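PDB 2X8R: glycosyl hydrolase from Aspergillus fumigatus, which probably hydrolyses the beta-1,4 linkages between N-acetylmuramic acid and N-acetylglucosamine in bacterial peptidoglycan, as a secreted lysozyme of glycoside hydrolase family 25. Local coordinates for residues T38-V43 / L79-G84; G60-R65 / H120-E125; E125-H128 / R132-M135. One frame throughout, in Å; residues are numbered along the deposited sequence.

Interaction 1 of 3, residues T38-V43 / L79-G84; sequences TYKDTV and LKNGGG
The amide of Asn81 is the flat group of this contact, and the outer methylenes of Lys40 cross at its oxygen side, the two side chains meeting at about a right angle. Lys40 CD and CE lie against Asn81 OD1, with CE 3.2 Å from that oxygen, and Lys40 NZ donates a hydrogen bond to the same OD1 at 3.0 Å. The bond meets the carbonyl at a C=O...N angle of 125°, and the donor is tilted 27° out of the carbonyl plane. At the nitrogen side, Asn81 ND2 donates to a water at 2.8 Å, and this water also accepts a weak, long bond from Lys40 NZ, closing a small ring. Beyond CG the lysine chain is extended, which carries its ammonium across the gap to the amide. A further bond from Asn81 ND2 to Phe77 O is consistent with an amide placed with its nitrogen toward the helix end and its oxygen toward the lysine. This surface contact ties the short strand 39-40, which pairs antiparallel with strand 26-35, to the loop that follows helix 71-79. The Asn81 side chain also touches Thr34 of strand 26-35, and Asp41, next to Lys40, caps the turn leading into helix 44-53.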
loop_
_atom_site.group_PDB
_atom_site.type_symbol
_atom_site.label_atom_id
_atom_site.label_comp_id
_atom_site.label_asym_id
_atom_site.label_seq_id
_atom_site.Cartn_x
_atom_site.Cartn_y
_atom_site.Cartn_z
ATOM N N THR A 38 -4.219 -17.308 1.437
ATOM C CA THR A 38 -3.993 -18.172 0.284
ATOM C C THR A 38 -4.225 -17.541 -1.089
ATOM O O THR A 38 -3.972 -18.195 -2.097
ATOM C CB THR A 38 -4.827 -19.472 0.360
ATOM O OG1 THR A 38 -6.214 -19.161 0.268
ATOM C CG2 THR A 38 -4.511 -20.189 1.645
ATOM N N TYR A 39 -4.762 -16.320 -1.144
ATOM C CA TYR A 39 -5.121 -15.766 -2.433
ATOM C C TYR A 39 -3.909 -15.058 -3.059
ATOM O O TYR A 39 -3.367 -14.122 -2.452
ATOM C CB TYR A 39 -6.324 -14.818 -2.225
ATOM C CG TYR A 39 -6.801 -14.120 -3.470
ATOM C CD1 TYR A 39 -6.052 -13.067 -4.040
ATOM C CD2 TYR A 39 -8.013 -14.475 -4.066
ATOM C CE1 TYR A 39 -6.473 -12.448 -5.220
ATOM C CE2 TYR A 39 -8.463 -13.820 -5.227
ATOM C CZ TYR A 39 -7.693 -12.817 -5.775
ATOM O OH TYR A 39 -8.156 -12.188 -6.903
ATOM N N LYS A 40 -3.506 -15.475 -4.273
ATOM C CA LYS A 40 -2.411 -14.810 -5.022
ATOM C C LYS A 40 -3.100 -14.084 -6.155
ATOM O O LYS A 40 -3.850 -14.722 -6.925
ATOM C CB LYS A 40 -1.369 -15.817 -5.595
ATOM C CG LYS A 40 -0.578 -16.551 -4.483
ATOM C CD LYS A 40 0.343 -17.689 -5.005
ATOM C CE LYS A 40 0.754 -18.637 -3.845
ATOM N NZ LYS A 40 2.035 -19.375 -4.102
ATOM N N ASP A 41 -2.900 -12.761 -6.261
ATOM C CA ASP A 41 -3.471 -12.023 -7.390
ATOM C C ASP A 41 -2.784 -12.528 -8.682
ATOM O O ASP A 41 -1.542 -12.466 -8.841
ATOM C CB ASP A 41 -3.280 -10.517 -7.211
ATOM C CG ASP A 41 -3.939 -9.719 -8.330
ATOM O OD1 ASP A 41 -3.580 -9.967 -9.483
ATOM O OD2 ASP A 41 -4.816 -8.876 -8.028
ATOM N N THR A 42 -3.586 -13.074 -9.590
ATOM C CA THR A 42 -3.034 -13.787 -10.745
ATOM C C THR A 42 -2.516 -12.904 -11.875
ATOM O O THR A 42 -1.920 -13.432 -12.843
ATOM C CB THR A 42 -4.077 -14.774 -11.339
ATOM O OG1 THR A 42 -5.321 -14.094 -11.571
ATOM C CG2 THR A 42 -4.328 -15.933 -10.334
ATOM N N VAL A 43 -2.747 -11.607 -11.763
ATOM C CA VAL A 43 -2.219 -10.634 -12.733
ATOM C C VAL A 43 -1.000 -9.947 -12.180
ATOM O O VAL A 43 -0.289 -9.312 -12.933
ATOM C CB VAL A 43 -3.275 -9.580 -13.176
ATOM C CG1 VAL A 43 -2.768 -8.818 -14.384
ATOM C CG2 VAL A 43 -4.574 -10.291 -13.532
ATOM N N LEU A 79 5.250 -11.689 1.596
ATOM C CA LEU A 79 6.696 -11.683 1.311
ATOM C C LEU A 79 7.153 -12.758 0.335
ATOM O O LEU A 79 8.119 -12.539 -0.426
ATOM C CB LEU A 79 7.496 -11.823 2.612
ATOM C CG LEU A 79 7.466 -10.535 3.432
ATOM C CD1 LEU A 79 7.798 -10.828 4.863
ATOM C CD2 LEU A 79 8.480 -9.579 2.818
ATOM N N LYS A 80 6.464 -13.895 0.345
ATOM C CA LYS A 80 6.841 -15.005 -0.558
ATOM C C LYS A 80 6.212 -14.862 -1.951
ATOM O O LYS A 80 6.468 -15.681 -2.845
ATOM C CB LYS A 80 6.362 -16.311 0.048
ATOM C CG LYS A 80 7.195 -16.801 1.213
ATOM C CD LYS A 80 6.472 -18.011 1.781
ATOM C CE LYS A 80 7.174 -18.615 2.974
ATOM N NZ LYS A 80 7.099 -17.691 4.176
ATOM N N ASN A 81 5.352 -13.857 -2.141
ATOM C CA ASN A 81 4.518 -13.840 -3.324
ATOM C C ASN A 81 4.452 -12.436 -3.913
ATOM O O ASN A 81 3.458 -12.068 -4.484
ATOM C CB ASN A 81 3.127 -14.403 -3.014
ATOM C CG ASN A 81 3.142 -15.904 -2.823
ATOM O OD1 ASN A 81 3.285 -16.651 -3.809
ATOM N ND2 ASN A 81 3.110 -16.367 -1.572
ATOM N N GLY A 82 5.517 -11.660 -3.772
ATOM C CA GLY A 82 5.539 -10.382 -4.515
ATOM C C GLY A 82 5.749 -9.172 -3.640
ATOM O O GLY A 82 6.013 -8.056 -4.128
ATOM N N GLY A 83 5.616 -9.389 -2.336
ATOM C CA GLY A 83 5.734 -8.327 -1.356
ATOM C C GLY A 83 7.163 -8.044 -0.915
ATOM O O GLY A 83 7.358 -7.156 -0.111
ATOM N N GLY A 84 8.155 -8.755 -1.482
ATOM C CA GLY A 84 9.581 -8.542 -1.107
ATOM C C GLY A 84 10.118 -7.141 -1.392
ATOM O O GLY A 84 9.520 -6.384 -2.169
HETATM O O HOH W 1 3.118 -19.131 -0.882
#

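Interaction 2 of 3, residues G60-R65 / H120-E125; sequences GYHFAR and HDFVNE
Strand 57-63, carrying His62, and helix 112-130, carrying Phe122, keep their backbones well apart, and these two residues make the contact between segments 60-65 and 120-125. The helical turn, held by bonds such as Asn124 N to His120 O at 2.8 Å, lies over one side of the strand, and two aromatic side chains span the space between them. In both residues the first torsion sets CG anti to the backbone N (177° in His62, -172° in Phe122), and both CB atoms point toward the opposite segment. The closest approach is between His62 CD2 and Phe122 CE2, at 3.7 Å. Next to it, Phe122 CZ lies 4.1 Å from His62 CB, so the far end of the phenyl ring rests against the carbon side of the imidazole and the start of its side chain. The planes are near parallel, 25° apart, but the rings are slid past one another with centroids 5.6 Å apart and hardly overlap; the pair is a van der Waals contact more than a stack. Both imidazole nitrogens are engaged elsewhere, ND1 with Thr34 OG1 on strand 26-35 and NE2 with Gln74 OE1 on helix 71-79. These two bonds fix the rotation of the buried ring and bring its CD2 next to Phe122, which also packs on Phe78 of helix 71-79. The strand pairs in parallel with strands 26-35 and 95-97, and a helix covering such a strand through buried aromatic side chains is the layering expected of the TIM-barrel-like fold of the GH25 family.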
loop_
_atom_site.group_PDB
_atom_site.type_symbol
_atom_site.label_atom_id
_atom_site.label_comp_id
_atom_site.label_asym_id
_atom_site.label_seq_id
_atom_site.Cartn_x
_atom_site.Cartn_y
_atom_site.Cartn_z
ATOM N N GLY A 60 4.716 -4.270 -4.268
ATOM C CA GLY A 60 3.480 -5.057 -4.131
ATOM C C GLY A 60 2.610 -4.538 -3.003
ATOM O O GLY A 60 3.081 -3.759 -2.152
ATOM N N TYR A 61 1.330 -4.946 -2.994
ATOM C CA TYR A 61 0.553 -4.710 -1.797
ATOM C C TYR A 61 -0.256 -5.930 -1.427
ATOM O O TYR A 61 -0.511 -6.773 -2.292
ATOM C CB TYR A 61 -0.318 -3.431 -1.917
ATOM C CG TYR A 61 -1.583 -3.476 -2.787
ATOM C CD1 TYR A 61 -2.760 -4.019 -2.304
ATOM C CD2 TYR A 61 -1.606 -2.872 -4.062
ATOM C CE1 TYR A 61 -3.949 -3.984 -3.077
ATOM C CE2 TYR A 61 -2.786 -2.815 -4.813
ATOM C CZ TYR A 61 -3.942 -3.370 -4.321
ATOM O OH TYR A 61 -5.125 -3.346 -5.072
ATOM N N HIS A 62 -0.589 -6.019 -0.135
ATOM C CA HIS A 62 -1.328 -7.119 0.445
ATOM C C HIS A 62 -2.709 -6.629 0.921
ATOM O O HIS A 62 -2.790 -5.657 1.667
ATOM C CB HIS A 62 -0.542 -7.693 1.655
ATOM C CG HIS A 62 -1.286 -8.791 2.342
ATOM N ND1 HIS A 62 -1.407 -10.047 1.784
ATOM C CD2 HIS A 62 -2.038 -8.797 3.470
ATOM C CE1 HIS A 62 -2.164 -10.796 2.574
ATOM N NE2 HIS A 62 -2.565 -10.060 3.590
ATOM N N PHE A 63 -3.787 -7.303 0.510
ATOM C CA PHE A 63 -5.062 -6.938 1.078
ATOM C C PHE A 63 -5.288 -7.734 2.364
ATOM O O PHE A 63 -5.509 -8.938 2.315
ATOM C CB PHE A 63 -6.219 -7.154 0.116
ATOM C CG PHE A 63 -7.451 -6.541 0.625
ATOM C CD1 PHE A 63 -8.317 -7.256 1.448
ATOM C CD2 PHE A 63 -7.690 -5.190 0.399
ATOM C CE1 PHE A 63 -9.465 -6.635 1.994
ATOM C CE2 PHE A 63 -8.807 -4.576 0.966
ATOM C CZ PHE A 63 -9.689 -5.322 1.744
ATOM N N ALA A 64 -5.275 -7.052 3.483
ATOM C CA ALA A 64 -5.422 -7.697 4.743
ATOM C C ALA A 64 -6.795 -8.285 4.965
ATOM O O ALA A 64 -7.742 -7.692 4.615
ATOM C CB ALA A 64 -5.144 -6.746 5.830
ATOM N N ARG A 65 -6.846 -9.439 5.621
ATOM C CA ARG A 65 -8.086 -10.009 6.129
ATOM C C ARG A 65 -7.803 -10.483 7.549
ATOM O O ARG A 65 -7.509 -11.657 7.771
ATOM C CB ARG A 65 -8.542 -11.179 5.257
ATOM C CG ARG A 65 -9.143 -10.761 3.925
ATOM C CD ARG A 65 -10.570 -11.268 3.781
ATOM N NE ARG A 65 -10.676 -12.330 2.786
ATOM C CZ ARG A 65 -11.602 -13.282 2.804
ATOM N NH1 ARG A 65 -12.509 -13.309 3.771
ATOM N NH2 ARG A 65 -11.623 -14.209 1.857
ATOM N N HIS A 120 0.377 -4.363 14.165
ATOM C CA HIS A 120 1.746 -4.441 14.668
ATOM C C HIS A 120 2.427 -5.758 14.257
ATOM O O HIS A 120 3.579 -5.764 13.782
ATOM C CB HIS A 120 1.767 -4.239 16.183
ATOM C CG HIS A 120 1.891 -2.806 16.601
ATOM N ND1 HIS A 120 0.997 -2.198 17.450
ATOM C CD2 HIS A 120 2.825 -1.870 16.312
ATOM C CE1 HIS A 120 1.380 -0.952 17.674
ATOM N NE2 HIS A 120 2.481 -0.725 16.985
ATOM N N ASP A 121 1.710 -6.867 14.389
ATOM C CA ASP A 121 2.282 -8.151 14.015
ATOM C C ASP A 121 2.685 -8.204 12.517
ATOM O O ASP A 121 3.759 -8.714 12.190
ATOM C CB ASP A 121 1.335 -9.276 14.357
ATOM C CG ASP A 121 1.276 -9.556 15.893
ATOM O OD1 ASP A 121 2.065 -8.938 16.636
ATOM O OD2 ASP A 121 0.491 -10.417 16.349
ATOM N N PHE A 122 1.798 -7.722 11.643
ATOM C CA PHE A 122 2.126 -7.627 10.216
ATOM C C PHE A 122 3.361 -6.749 9.966
ATOM O O PHE A 122 4.321 -7.171 9.298
ATOM C CB PHE A 122 0.940 -7.068 9.407
ATOM C CG PHE A 122 1.161 -7.144 7.910
ATOM C CD1 PHE A 122 1.966 -6.206 7.245
ATOM C CD2 PHE A 122 0.605 -8.211 7.183
ATOM C CE1 PHE A 122 2.179 -6.297 5.854
ATOM C CE2 PHE A 122 0.806 -8.325 5.803
ATOM C CZ PHE A 122 1.638 -7.348 5.129
ATOM N N VAL A 123 3.331 -5.521 10.474
ATOM C CA VAL A 123 4.397 -4.592 10.121
ATOM C C VAL A 123 5.731 -4.990 10.738
ATOM O O VAL A 123 6.786 -4.862 10.104
ATOM C CB VAL A 123 4.034 -3.081 10.366
ATOM C CG1 VAL A 123 2.686 -2.751 9.759
ATOM C CG2 VAL A 123 4.062 -2.728 11.862
ATOM N N ASN A 124 5.690 -5.550 11.940
ATOM C CA ASN A 124 6.952 -6.012 12.531
ATOM C C ASN A 124 7.559 -7.175 11.758
ATOM O O ASN A 124 8.774 -7.220 11.576
ATOM C CB ASN A 124 6.709 -6.398 13.977
ATOM C CG ASN A 124 6.470 -5.188 14.846
ATOM O OD1 ASN A 124 6.775 -4.060 14.456
ATOM N ND2 ASN A 124 5.937 -5.409 16.030
ATOM N N GLU A 125 6.729 -8.138 11.347
ATOM C CA GLU A 125 7.221 -9.248 10.526
ATOM C C GLU A 125 7.836 -8.726 9.231
ATOM O O GLU A 125 8.912 -9.203 8.790
ATOM C CB GLU A 125 6.150 -10.328 10.270
ATOM C CG GLU A 125 6.647 -11.493 9.378
ATOM C CD GLU A 125 7.736 -12.375 10.026
ATOM O OE1 GLU A 125 7.855 -12.440 11.258
ATOM O OE2 GLU A 125 8.472 -13.023 9.280
#

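Interaction 3 of 3, residues E125-H128 / R132-M135; sequences EYHH and RWPM
Segment 125-128 lies near the C-terminal end of helix 112-130, and segment 132-135 doubles back alongside it, leaving the CA atoms of His127 and Arg132 4.8 Å apart and those of Tyr126 and Pro134 6.5 Å apart. At the bend, Arg132 O receives a CA-H...O contact from His127 CA at 3.1 Å, and it also lies at the edge of the Tyr126 ring, in its plane, 3.3 Å from CD2. Two ring contacts flank this oxygen: a stack and a CH-pi contact. On the more open side, the His127 imidazole lies flat on the Trp133 indole as an offset stack, with the centroids of the imidazole and the six-membered ring 3.8 Å apart and the planes at 10°. His127 ND1 sits over the shared bond region of the indole, 3.4 Å from Trp133 CE2, while His127 CB makes a CH-pi contact with the same face, 3.7 Å from the centroid of the six-membered ring. The tryptophan CB points away from the helix; with CG beside the backbone N (chi1 -63°), the indole folds back over the histidine. On the buried side, Pro134 slides along Tyr126, its CB making a CH-pi contact over the face of the phenol ring, 4.1 Å from the centroid, and its CG and CD lying against the tyrosine CB. Tyr126 OH reaches beyond both segments to bond with Gly83 O and Gly94 N, and the Arg132 guanidinium bonds to Leu207 O. Trp133 also touches Asn124, and Pro134 touches Val123, farther back on the helix. The tight return from helix 112-130 into strand 135-138, which pairs with the parallel strand 95-97, is the alpha-to-beta connection of a beta-alpha-beta crossover, the repeating step of the TIM-barrel-like GH25 fold.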
loop_
_atom_site.group_PDB
_atom_site.type_symbol
_atom_site.label_atom_id
_atom_site.label_comp_id
_atom_site.label_asym_id
_atom_site.label_seq_id
_atom_site.Cartn_x
_atom_site.Cartn_y
_atom_site.Cartn_z
ATOM N N GLU A 125 6.729 -8.138 11.347
ATOM C CA GLU A 125 7.221 -9.248 10.526
ATOM C C GLU A 125 7.836 -8.726 9.231
ATOM O O GLU A 125 8.912 -9.203 8.790
ATOM C CB GLU A 125 6.150 -10.328 10.270
ATOM C CG GLU A 125 6.647 -11.493 9.378
ATOM C CD GLU A 125 7.736 -12.375 10.026
ATOM O OE1 GLU A 125 7.855 -12.440 11.258
ATOM O OE2 GLU A 125 8.472 -13.023 9.280
ATOM N N TYR A 126 7.156 -7.749 8.613
ATOM C CA TYR A 126 7.609 -7.203 7.351
ATOM C C TYR A 126 8.994 -6.566 7.536
ATOM O O TYR A 126 9.910 -6.786 6.752
ATOM C CB TYR A 126 6.604 -6.220 6.730
ATOM C CG TYR A 126 6.985 -5.902 5.317
ATOM C CD1 TYR A 126 6.501 -6.662 4.223
ATOM C CD2 TYR A 126 7.885 -4.873 5.064
ATOM C CE1 TYR A 126 6.916 -6.364 2.901
ATOM C CE2 TYR A 126 8.307 -4.590 3.746
ATOM C CZ TYR A 126 7.809 -5.345 2.692
ATOM O OH TYR A 126 8.233 -5.112 1.412
ATOM N N HIS A 127 9.138 -5.817 8.623
ATOM C CA HIS A 127 10.395 -5.128 8.917
ATOM C C HIS A 127 11.505 -6.127 9.252
ATOM O O HIS A 127 12.651 -5.944 8.835
ATOM C CB HIS A 127 10.169 -4.077 10.016
ATOM C CG HIS A 127 11.430 -3.408 10.477
ATOM N ND1 HIS A 127 11.974 -2.327 9.821
ATOM C CD2 HIS A 127 12.293 -3.718 11.474
ATOM C CE1 HIS A 127 13.101 -1.968 10.414
ATOM N NE2 HIS A 127 13.321 -2.801 11.413
ATOM N N HIS A 128 11.132 -7.194 9.973
ATOM C CA HIS A 128 12.100 -8.244 10.357
ATOM C C HIS A 128 12.699 -8.868 9.104
ATOM O O HIS A 128 13.921 -9.087 9.022
ATOM C CB HIS A 128 11.407 -9.328 11.221
ATOM C CG HIS A 128 12.339 -10.355 11.786
ATOM N ND1 HIS A 128 12.899 -10.265 13.049
ATOM C CD2 HIS A 128 12.831 -11.501 11.239
ATOM C CE1 HIS A 128 13.681 -11.315 13.259
ATOM N NE2 HIS A 128 13.666 -12.070 12.175
ATOM N N ARG A 132 12.812 -2.964 6.132
ATOM C CA ARG A 132 11.947 -1.803 5.832
ATOM C C ARG A 132 10.625 -1.906 6.566
ATOM O O ARG A 132 10.048 -3.021 6.676
ATOM C CB ARG A 132 11.702 -1.713 4.310
ATOM C CG ARG A 132 12.976 -1.357 3.461
ATOM C CD ARG A 132 13.708 -0.100 3.945
ATOM N NE ARG A 132 12.782 1.011 3.856
ATOM C CZ ARG A 132 12.462 1.657 2.744
ATOM N NH1 ARG A 132 13.041 1.348 1.585
ATOM N NH2 ARG A 132 11.530 2.594 2.799
ATOM N N TRP A 133 10.154 -0.752 7.081
ATOM C CA TRP A 133 8.775 -0.664 7.543
ATOM C C TRP A 133 7.903 -0.636 6.291
ATOM O O TRP A 133 8.165 0.151 5.365
ATOM C CB TRP A 133 8.522 0.605 8.414
ATOM C CG TRP A 133 9.345 0.547 9.657
ATOM C CD1 TRP A 133 10.485 1.256 9.913
ATOM C CD2 TRP A 133 9.168 -0.357 10.769
ATOM N NE1 TRP A 133 11.019 0.864 11.133
ATOM C CE2 TRP A 133 10.236 -0.124 11.668
ATOM C CE3 TRP A 133 8.235 -1.360 11.072
ATOM C CZ2 TRP A 133 10.375 -0.832 12.861
ATOM C CZ3 TRP A 133 8.387 -2.078 12.279
ATOM C CH2 TRP A 133 9.431 -1.786 13.150
ATOM N N PRO A 134 6.829 -1.448 6.262
ATOM C CA PRO A 134 5.932 -1.370 5.103
ATOM C C PRO A 134 5.100 -0.082 5.099
ATOM O O PRO A 134 4.916 0.523 6.164
ATOM C CB PRO A 134 4.987 -2.557 5.305
ATOM C CG PRO A 134 4.987 -2.805 6.792
ATOM C CD PRO A 134 6.344 -2.391 7.305
ATOM N N MET A 135 4.562 0.316 3.934
ATOM C CA MET A 135 3.601 1.436 3.908
ATOM C C MET A 135 2.254 0.936 4.439
ATOM O O MET A 135 1.974 -0.279 4.318
ATOM C CB MET A 135 3.443 1.993 2.502
ATOM C CG MET A 135 4.808 2.143 1.861
ATOM S SD MET A 135 4.785 3.263 0.414
ATOM C CE MET A 135 3.976 2.172 -0.709
#

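Interaction 1 is a surface contact made by one polar pair and a water, whereas interaction 2 is buried and rests on a histidine and a phenylalanine ring, the imidazole nitrogens being bonded elsewhere. Interaction 3 lies between these extremes, with a proline-tyrosine contact inside and a histidine-tryptophan stack nearer the surface. Interactions 2 and 3 share Glu125 and helix 112-130: interaction 2 links that helix to strand 57-63 through one ring pair, and interaction 3 ties its C-terminal part to the chain entering strand 135-138. Interactions 1 and 3 meet at Tyr126, on which Leu79 also packs. Thr34 of strand 26-35 contacts residues of both interactions 1 and 2.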